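Local coordinates for mandelate racemase/muconate lactonizing enzyme, C-terminal domain protein (Paracoccus denitrificans, PDB 4DWD), which binds magnesium ions and probably acts as a hydro-lyase of the enolase superfamily, at residues 67-71 with 102-106; 150-154 with 325-329; 204-208 with 236-241. One frame throughout, in Å; residues are numbered along the deposited sequence.

Contact 1 of 3, residues 67-71 with 102-106; sequences EVLDH and LWDLK
In the helical part of the N-terminal capping domain, H71 and V68, from the turn leading into helix 71-81, pack against helix 90-110 at L102, W103, L105 and K106. The CG of H71 sits between backbone N and carbonyl carbon (chi1 68°), standing the imidazole beside the indole of W103. Its NE2 lies 3.6 Å above the indole plane, toward the rim, and the two planes are inclined at 52°. The indole N-H is engaged by T279 OG1 on helix 277-291, so W103 ties this domain of the enolase-superfamily fold to the barrel that follows it. Replacing W103 with a leucine would probably leave T279 without this partner and the imidazole freer to turn. Beyond the rings, the branched V68 places CG1 3.9 Å from L105 CB, and L102 CD1 meets H71 CB at 3.8 Å. K106 suits a mixed setting: its extended chain lays CG 3.7 Å from L69 CD2, while NZ bonds to L117 O of the second subunit and donates to a water 2.9 Å away. A second water donates to V68 O (2.7 Å) and, weakly, to L102 O.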
loop_
_atom_site.group_PDB
_atom_site.type_symbol
_atom_site.label_atom_id
_atom_site.label_comp_id
_atom_site.label_asym_id
_atom_site.label_seq_id
_atom_site.Cartn_x
_atom_site.Cartn_y
_atom_site.Cartn_z
ATOM N N GLU B 67 2.198 5.325 47.672
ATOM C CA GLU B 67 2.585 3.936 47.905
ATOM C C GLU B 67 3.617 3.444 46.886
ATOM O O GLU B 67 3.397 3.549 45.680
ATOM C CB GLU B 67 1.337 3.046 47.868
ATOM C CG GLU B 67 0.343 3.326 48.989
ATOM C CD GLU B 67 0.737 2.648 50.284
ATOM O OE1 GLU B 67 1.744 1.907 50.281
ATOM O OE2 GLU B 67 0.041 2.847 51.304
ATOM N N VAL B 68 4.714 2.869 47.381
ATOM C CA VAL B 68 5.767 2.310 46.521
ATOM C C VAL B 68 5.192 1.368 45.470
ATOM O O VAL B 68 5.568 1.426 44.298
ATOM C CB VAL B 68 6.831 1.564 47.360
ATOM C CG1 VAL B 68 7.741 0.694 46.496
ATOM C CG2 VAL B 68 7.638 2.569 48.169
ATOM N N LEU B 69 4.264 0.510 45.882
ATOM C CA LEU B 69 3.744 -0.506 44.972
ATOM C C LEU B 69 2.901 0.053 43.829
ATOM O O LEU B 69 2.707 -0.636 42.822
ATOM C CB LEU B 69 2.963 -1.574 45.738
ATOM C CG LEU B 69 3.800 -2.497 46.638
ATOM C CD1 LEU B 69 2.906 -3.470 47.378
ATOM C CD2 LEU B 69 4.854 -3.269 45.858
ATOM N N ASP B 70 2.431 1.297 43.965
ATOM C CA ASP B 70 1.565 1.918 42.957
ATOM C C ASP B 70 2.372 2.562 41.828
ATOM O O ASP B 70 1.880 3.455 41.155
ATOM C CB ASP B 70 0.651 2.974 43.608
ATOM C CG ASP B 70 -0.456 2.367 44.445
ATOM O OD1 ASP B 70 -0.663 1.137 44.358
ATOM O OD2 ASP B 70 -1.125 3.128 45.187
ATOM N N HIS B 71 3.593 2.087 41.598
ATOM C CA HIS B 71 4.511 2.751 40.655
ATOM C C HIS B 71 3.943 3.022 39.279
ATOM O O HIS B 71 4.181 4.093 38.713
ATOM C CB HIS B 71 5.830 1.969 40.536
ATOM C CG HIS B 71 5.683 0.616 39.873
ATOM N ND1 HIS B 71 5.782 0.441 38.542
ATOM C CD2 HIS B 71 5.418 -0.641 40.415
ATOM C CE1 HIS B 71 5.590 -0.860 38.246
ATOM N NE2 HIS B 71 5.373 -1.518 39.396
ATOM N N LEU B 102 11.768 2.885 42.152
ATOM C CA LEU B 102 10.607 2.260 42.785
ATOM C C LEU B 102 10.656 0.747 42.689
ATOM O O LEU B 102 10.247 0.060 43.617
ATOM C CB LEU B 102 9.283 2.822 42.250
ATOM C CG LEU B 102 9.038 4.290 42.646
ATOM C CD1 LEU B 102 7.769 4.838 42.002
ATOM C CD2 LEU B 102 8.997 4.480 44.166
ATOM N N TRP B 103 11.180 0.230 41.579
ATOM C CA TRP B 103 11.416 -1.216 41.455
ATOM C C TRP B 103 12.454 -1.727 42.424
ATOM O O TRP B 103 12.324 -2.828 42.971
ATOM C CB TRP B 103 11.826 -1.561 40.023
ATOM C CG TRP B 103 10.652 -1.961 39.172
ATOM C CD1 TRP B 103 10.020 -1.208 38.191
ATOM C CD2 TRP B 103 9.945 -3.244 39.193
ATOM N NE1 TRP B 103 8.988 -1.916 37.621
ATOM C CE2 TRP B 103 8.885 -3.146 38.181
ATOM C CE3 TRP B 103 10.061 -4.407 39.937
ATOM C CZ2 TRP B 103 8.003 -4.195 37.929
ATOM C CZ3 TRP B 103 9.153 -5.451 39.686
ATOM C CH2 TRP B 103 8.161 -5.347 38.699
ATOM N N ASP B 104 13.511 -0.945 42.632
ATOM C CA ASP B 104 14.541 -1.306 43.619
ATOM C C ASP B 104 13.899 -1.368 45.022
ATOM O O ASP B 104 14.064 -2.360 45.761
ATOM C CB ASP B 104 15.686 -0.282 43.550
ATOM C CG ASP B 104 16.942 -0.723 44.294
ATOM O OD1 ASP B 104 17.177 -1.940 44.474
ATOM O OD2 ASP B 104 17.718 0.182 44.674
ATOM N N LEU B 105 13.120 -0.343 45.366
ATOM C CA LEU B 105 12.393 -0.341 46.643
ATOM C C LEU B 105 11.427 -1.511 46.771
ATOM O O LEU B 105 11.349 -2.148 47.828
ATOM C CB LEU B 105 11.638 0.974 46.880
ATOM C CG LEU B 105 12.400 2.140 47.485
ATOM C CD1 LEU B 105 11.545 3.390 47.451
ATOM C CD2 LEU B 105 12.865 1.812 48.902
ATOM N N LYS B 106 10.689 -1.782 45.693
ATOM C CA LYS B 106 9.750 -2.894 45.672
ATOM C C LYS B 106 10.440 -4.240 45.936
ATOM O O LYS B 106 9.949 -5.054 46.724
ATOM C CB LYS B 106 8.999 -2.895 44.334
ATOM C CG LYS B 106 8.084 -4.091 44.151
ATOM C CD LYS B 106 7.357 -3.999 42.828
ATOM C CE LYS B 106 6.623 -5.296 42.550
ATOM N NZ LYS B 106 5.844 -5.207 41.278
HETATM O O HOH W 1 7.152 -0.309 42.925
HETATM O O HOH W 2 4.018 -3.169 42.099
#

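Contact 2 of 3, residues 150-154 with 325-329; sequences RVEAE and LADRW
Two bends in the R150 side chain, at chi2 (-82°) and chi3 (-46°), fold its guanidinium back beside its own helix toward L325 and W329, while the E154 chain runs extended beyond CG to meet the same group. The contact belongs to the barrel domain: helix 140-154 is the first helix after strand 125-132, and strand 323-325 pairs in parallel with that same strand, so the two segments meet where the late part of the barrel comes back to its beginning. One helical turn apart, R150 and E154 form a side-on salt bridge, with R150 NE 2.7 Å from E154 OE2 and R150 NH2 2.9 Å from E154 OE1, the latter oxygen using its syn lone pair. R150 NH2 also reaches across to L325 O at 2.9 Å; that oxygen lies in the guanidinium plane, although the nitrogen stands above the carbonyl plane. From the other segment W329 NE1 donates to E154 OE2 at 2.8 Å. The carboxylate oxygen lies in the indole plane, but the N-H comes from above the carboxylate plane, 69° out of it, leaving the syn side of OE2 to R150 NE. This buried carboxylate, which S130 OG also bonds through OE1, is therefore gripped by several partners and is likely to stay ionised. Arginine suits its place because its planar group, with N-H bonds pointing several ways, binds the E154 carboxylate and the L325 carbonyl directly and comes within long range of a second carboxylate. This is D327, whose OD2 is a long 3.8 Å from R150 NH1; its closer ion pair is with R162. L325 supplies the apolar lining, its CD2 lying 3.5 Å from E154 OE1. R150 NH1 bonds to S131 O on strand 125-132 and donates to a water 2.9 Å away.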
loop_
_atom_site.group_PDB
_atom_site.type_symbol
_atom_site.label_atom_id
_atom_site.label_comp_id
_atom_site.label_asym_id
_atom_site.label_seq_id
_atom_site.Cartn_x
_atom_site.Cartn_y
_atom_site.Cartn_z
ATOM N N ARG B 150 40.338 -3.654 24.344
ATOM C CA ARG B 150 39.060 -3.945 24.996
ATOM C C ARG B 150 38.771 -5.446 24.925
ATOM O O ARG B 150 38.290 -6.044 25.885
ATOM C CB ARG B 150 37.917 -3.167 24.330
ATOM C CG ARG B 150 37.977 -1.641 24.404
ATOM C CD ARG B 150 37.454 -1.041 25.714
ATOM N NE ARG B 150 36.184 -1.645 26.133
ATOM C CZ ARG B 150 34.975 -1.159 25.872
ATOM N NH1 ARG B 150 34.818 -0.009 25.220
ATOM N NH2 ARG B 150 33.913 -1.838 26.282
ATOM N N VAL B 151 39.069 -6.059 23.780
ATOM C CA VAL B 151 38.807 -7.489 23.601
ATOM C C VAL B 151 39.655 -8.340 24.541
ATOM O O VAL B 151 39.148 -9.280 25.154
ATOM C CB VAL B 151 38.982 -7.932 22.130
ATOM C CG1 VAL B 151 39.054 -9.453 22.014
ATOM C CG2 VAL B 151 37.828 -7.395 21.307
ATOM N N GLU B 152 40.929 -7.980 24.683
ATOM C CA GLU B 152 41.824 -8.682 25.608
ATOM C C GLU B 152 41.282 -8.594 27.042
ATOM O O GLU B 152 41.322 -9.576 27.789
ATOM C CB GLU B 152 43.253 -8.119 25.532
ATOM C CG GLU B 152 44.322 -8.973 26.225
ATOM C CD GLU B 152 44.335 -8.846 27.742
ATOM O OE1 GLU B 152 43.907 -7.796 28.283
ATOM O OE2 GLU B 152 44.777 -9.807 28.406
ATOM N N ALA B 153 40.767 -7.424 27.407
ATOM C CA ALA B 153 40.310 -7.168 28.779
ATOM C C ALA B 153 38.971 -7.837 29.096
ATOM O O ALA B 153 38.727 -8.265 30.236
ATOM C CB ALA B 153 40.223 -5.667 29.021
ATOM N N GLU B 154 38.113 -7.952 28.085
ATOM C CA GLU B 154 36.701 -8.255 28.320
ATOM C C GLU B 154 36.221 -9.600 27.771
ATOM O O GLU B 154 35.167 -10.096 28.178
ATOM C CB GLU B 154 35.840 -7.095 27.780
ATOM C CG GLU B 154 36.134 -5.784 28.509
ATOM C CD GLU B 154 35.705 -4.524 27.775
ATOM O OE1 GLU B 154 34.761 -4.561 26.954
ATOM O OE2 GLU B 154 36.313 -3.467 28.058
ATOM N N LEU B 325 28.309 -3.297 26.751
ATOM C CA LEU B 325 29.325 -2.811 27.684
ATOM C C LEU B 325 30.128 -1.695 27.014
ATOM O O LEU B 325 31.046 -1.942 26.209
ATOM C CB LEU B 325 30.228 -3.946 28.180
ATOM C CG LEU B 325 31.357 -3.513 29.137
ATOM C CD1 LEU B 325 30.783 -2.957 30.441
ATOM C CD2 LEU B 325 32.289 -4.683 29.401
ATOM N N ALA B 326 29.766 -0.459 27.345
ATOM C CA ALA B 326 30.324 0.709 26.659
ATOM C C ALA B 326 31.600 1.259 27.314
ATOM O O ALA B 326 32.067 0.740 28.329
ATOM C CB ALA B 326 29.262 1.793 26.504
ATOM N N ASP B 327 32.141 2.321 26.720
ATOM C CA ASP B 327 33.440 2.876 27.098
ATOM C C ASP B 327 33.512 3.345 28.539
ATOM O O ASP B 327 32.530 3.799 29.113
ATOM C CB ASP B 327 33.798 4.050 26.186
ATOM C CG ASP B 327 33.494 3.765 24.723
ATOM O OD1 ASP B 327 32.298 3.774 24.365
ATOM O OD2 ASP B 327 34.445 3.544 23.946
ATOM N N ARG B 328 34.706 3.231 29.110
ATOM C CA ARG B 328 35.006 3.802 30.424
ATOM C C ARG B 328 34.083 3.298 31.524
ATOM O O ARG B 328 33.693 4.047 32.427
ATOM C CB ARG B 328 35.020 5.340 30.368
ATOM C CG ARG B 328 36.026 5.932 29.391
ATOM C CD ARG B 328 37.458 5.549 29.734
ATOM N NE ARG B 328 37.738 5.677 31.168
ATOM C CZ ARG B 328 38.163 6.789 31.764
ATOM N NH1 ARG B 328 38.376 7.896 31.055
ATOM N NH2 ARG B 328 38.382 6.795 33.075
ATOM N N TRP B 329 33.761 2.011 31.457
ATOM C CA TRP B 329 32.960 1.384 32.491
ATOM C C TRP B 329 33.640 1.386 33.841
ATOM O O TRP B 329 32.975 1.207 34.864
ATOM C CB TRP B 329 32.520 -0.020 32.078
ATOM C CG TRP B 329 33.607 -0.936 31.542
ATOM C CD1 TRP B 329 34.015 -1.108 30.213
ATOM C CD2 TRP B 329 34.406 -1.896 32.315
ATOM N NE1 TRP B 329 35.008 -2.061 30.128
ATOM C CE2 TRP B 329 35.291 -2.569 31.353
ATOM C CE3 TRP B 329 34.485 -2.241 33.663
ATOM C CZ2 TRP B 329 36.192 -3.549 31.743
ATOM C CZ3 TRP B 329 35.402 -3.228 34.044
ATOM C CH2 TRP B 329 36.243 -3.859 33.107
HETATM O O HOH W 3 36.733 2.110 24.642
#

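Contact 3 of 3, residues 204-208 with 236-241; sequences VGGAI and EVAQRL
The guanidinium of R240 has I208 CD1 over one face, 4.2 Å above the plane and offset toward the rim, and E236 OE2 at its edge; this position of I208 CD1 is that of one of two conformers. E236 lies one helical turn earlier, and R240 NH1 donates to its OE2 over 2.9 Å, approaching on the anti side and 25° out of the carboxylate plane. A bend at chi3 of R240 (74°) turns the guanidinium alongside the helix to make this salt bridge. V204 CG1 sits close to both charged groups, 3.9 Å from R240 NH1, so a methyl packs beside the ion pair. The two segments belong to successive helices of the barrel's outer layer, 204-216 and 231-240; the axes of the segments 204-208 and 236-240 pass 10.3 Å apart at a crossing angle of -30°. Small or beta-branched side chains fill the space between them: V204 CG1 touches V237 CG2 at 3.9 Å, and A207 CB touches V237 CG1 at 4.1 Å. Where helix 231-240 ends, L241, the first residue to leave the helical conformation, turns its isobutyl group against I208, CG lying 4.0 Å from I208 CD1 in that same conformer and CD2 3.9 Å from I208 O. The polar ends of the ion pair continue into the assembly: R240 NH2 bonds to L241 O of the third subunit, and E236 OE1 pairs with R266 of that subunit.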
loop_
_atom_site.group_PDB
_atom_site.type_symbol
_atom_site.label_atom_id
_atom_site.label_comp_id
_atom_site.label_asym_id
_atom_site.label_seq_id
_atom_site.Cartn_x
_atom_site.Cartn_y
_atom_site.Cartn_z
ATOM N N VAL B 204 20.705 8.419 3.232
ATOM C CA VAL B 204 20.199 7.113 2.800
ATOM C C VAL B 204 21.177 6.431 1.820
ATOM O O VAL B 204 21.525 5.260 1.989
ATOM C CB VAL B 204 18.806 7.245 2.157
ATOM C CG1 VAL B 204 18.385 5.944 1.482
ATOM C CG2 VAL B 204 17.780 7.658 3.209
ATOM N N GLY B 205 21.647 7.173 0.817
ATOM C CA GLY B 205 22.569 6.604 -0.159
ATOM C C GLY B 205 23.888 6.190 0.465
ATOM O O GLY B 205 24.438 5.137 0.136
ATOM N N GLY B 206 24.422 7.022 1.357
ATOM C CA GLY B 206 25.667 6.689 2.045
ATOM C C GLY B 206 25.496 5.447 2.899
ATOM O O GLY B 206 26.411 4.615 3.000
ATOM N N ALA B 207 24.343 5.341 3.560
ATOM C CA ALA B 207 24.036 4.186 4.410
ATOM C C ALA B 207 23.968 2.888 3.622
ATOM O O ALA B 207 24.460 1.859 4.067
ATOM C CB ALA B 207 22.728 4.405 5.149
ATOM N N ILE B 208 23.348 2.930 2.450
ATOM C CA ILE B 208 23.297 1.765 1.558
ATOM C C ILE B 208 24.723 1.362 1.160
ATOM O O ILE B 208 25.096 0.182 1.218
ATOM C CB ILE B 208 22.447 2.049 0.289
ATOM C CG1 ILE B 208 20.992 2.369 0.653
ATOM C CG2 ILE B 208 22.494 0.873 -0.688
ATOM C CD1 ILE B 208 20.302 1.274 1.441
ATOM N N GLU B 236 13.382 2.234 5.700
ATOM C CA GLU B 236 13.661 1.982 4.281
ATOM C C GLU B 236 15.044 1.355 4.119
ATOM O O GLU B 236 15.213 0.349 3.407
ATOM C CB GLU B 236 13.579 3.276 3.474
ATOM C CG GLU B 236 14.000 3.106 2.020
ATOM C CD GLU B 236 13.870 4.387 1.224
ATOM O OE1 GLU B 236 12.790 5.012 1.296
ATOM O OE2 GLU B 236 14.838 4.751 0.516
ATOM N N VAL B 237 16.028 1.941 4.811
ATOM C CA VAL B 237 17.384 1.420 4.728
ATOM C C VAL B 237 17.407 0.008 5.302
ATOM O O VAL B 237 18.035 -0.894 4.710
ATOM C CB VAL B 237 18.386 2.348 5.450
ATOM C CG1 VAL B 237 19.757 1.681 5.629
ATOM C CG2 VAL B 237 18.517 3.671 4.700
ATOM N N ALA B 238 16.682 -0.208 6.404
ATOM C CA ALA B 238 16.591 -1.542 7.012
ATOM C C ALA B 238 16.037 -2.581 6.019
ATOM O O ALA B 238 16.540 -3.699 5.939
ATOM C CB ALA B 238 15.729 -1.487 8.277
ATOM N N GLN B 239 15.012 -2.215 5.263
ATOM C CA GLN B 239 14.411 -3.165 4.341
ATOM C C GLN B 239 15.215 -3.350 3.068
ATOM O O GLN B 239 15.128 -4.400 2.449
ATOM C CB GLN B 239 12.974 -2.769 4.021
ATOM C CG GLN B 239 12.029 -2.962 5.197
ATOM C CD GLN B 239 11.849 -4.418 5.583
ATOM O OE1 GLN B 239 11.630 -5.285 4.722
ATOM N NE2 GLN B 239 11.946 -4.703 6.877
ATOM N N ARG B 240 16.000 -2.341 2.695
ATOM C CA ARG B 240 16.786 -2.407 1.450
ATOM C C ARG B 240 18.042 -3.257 1.616
ATOM O O ARG B 240 18.471 -3.886 0.666
ATOM C CB ARG B 240 17.133 -1.003 0.953
ATOM C CG ARG B 240 15.939 -0.330 0.291
ATOM C CD ARG B 240 16.155 1.134 -0.022
ATOM N NE ARG B 240 17.042 1.279 -1.169
ATOM C CZ ARG B 240 17.359 2.440 -1.721
ATOM N NH1 ARG B 240 16.866 3.572 -1.225
ATOM N NH2 ARG B 240 18.180 2.461 -2.765
ATOM N N LEU B 241 18.606 -3.289 2.819
ATOM C CA LEU B 241 19.846 -4.020 3.096
ATOM C C LEU B 241 19.594 -5.437 3.582
ATOM O O LEU B 241 18.462 -5.789 3.957
ATOM C CB LEU B 241 20.684 -3.261 4.131
ATOM C CG LEU B 241 21.289 -1.948 3.636
ATOM C CD1 LEU B 241 21.958 -1.298 4.831
ATOM C CD2 LEU B 241 22.318 -2.200 2.535
#

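Contact 1 lies in the N-terminal capping domain, whereas contacts 2 and 3 lie in the barrel, on the opposite side of the chain's centre from it. Centres of contacts 1 and 3 are about 43 Å apart, those of contacts 2 and 3 about 30 Å, and no two contacts touch. Along the chain, contact 3 is nested within the loop that contact 2 closes. Both lie near, but not in, the site of D197, E223 and E249, residues seen to bind calcium in this protein though it is not occupied in this chain: the side chain of D327 is about 9 Å from that of D197, and that of V237 about 11 Å from that of E223. Separately, a bound magnesium ion lies about 8 Å from the R240 side chain.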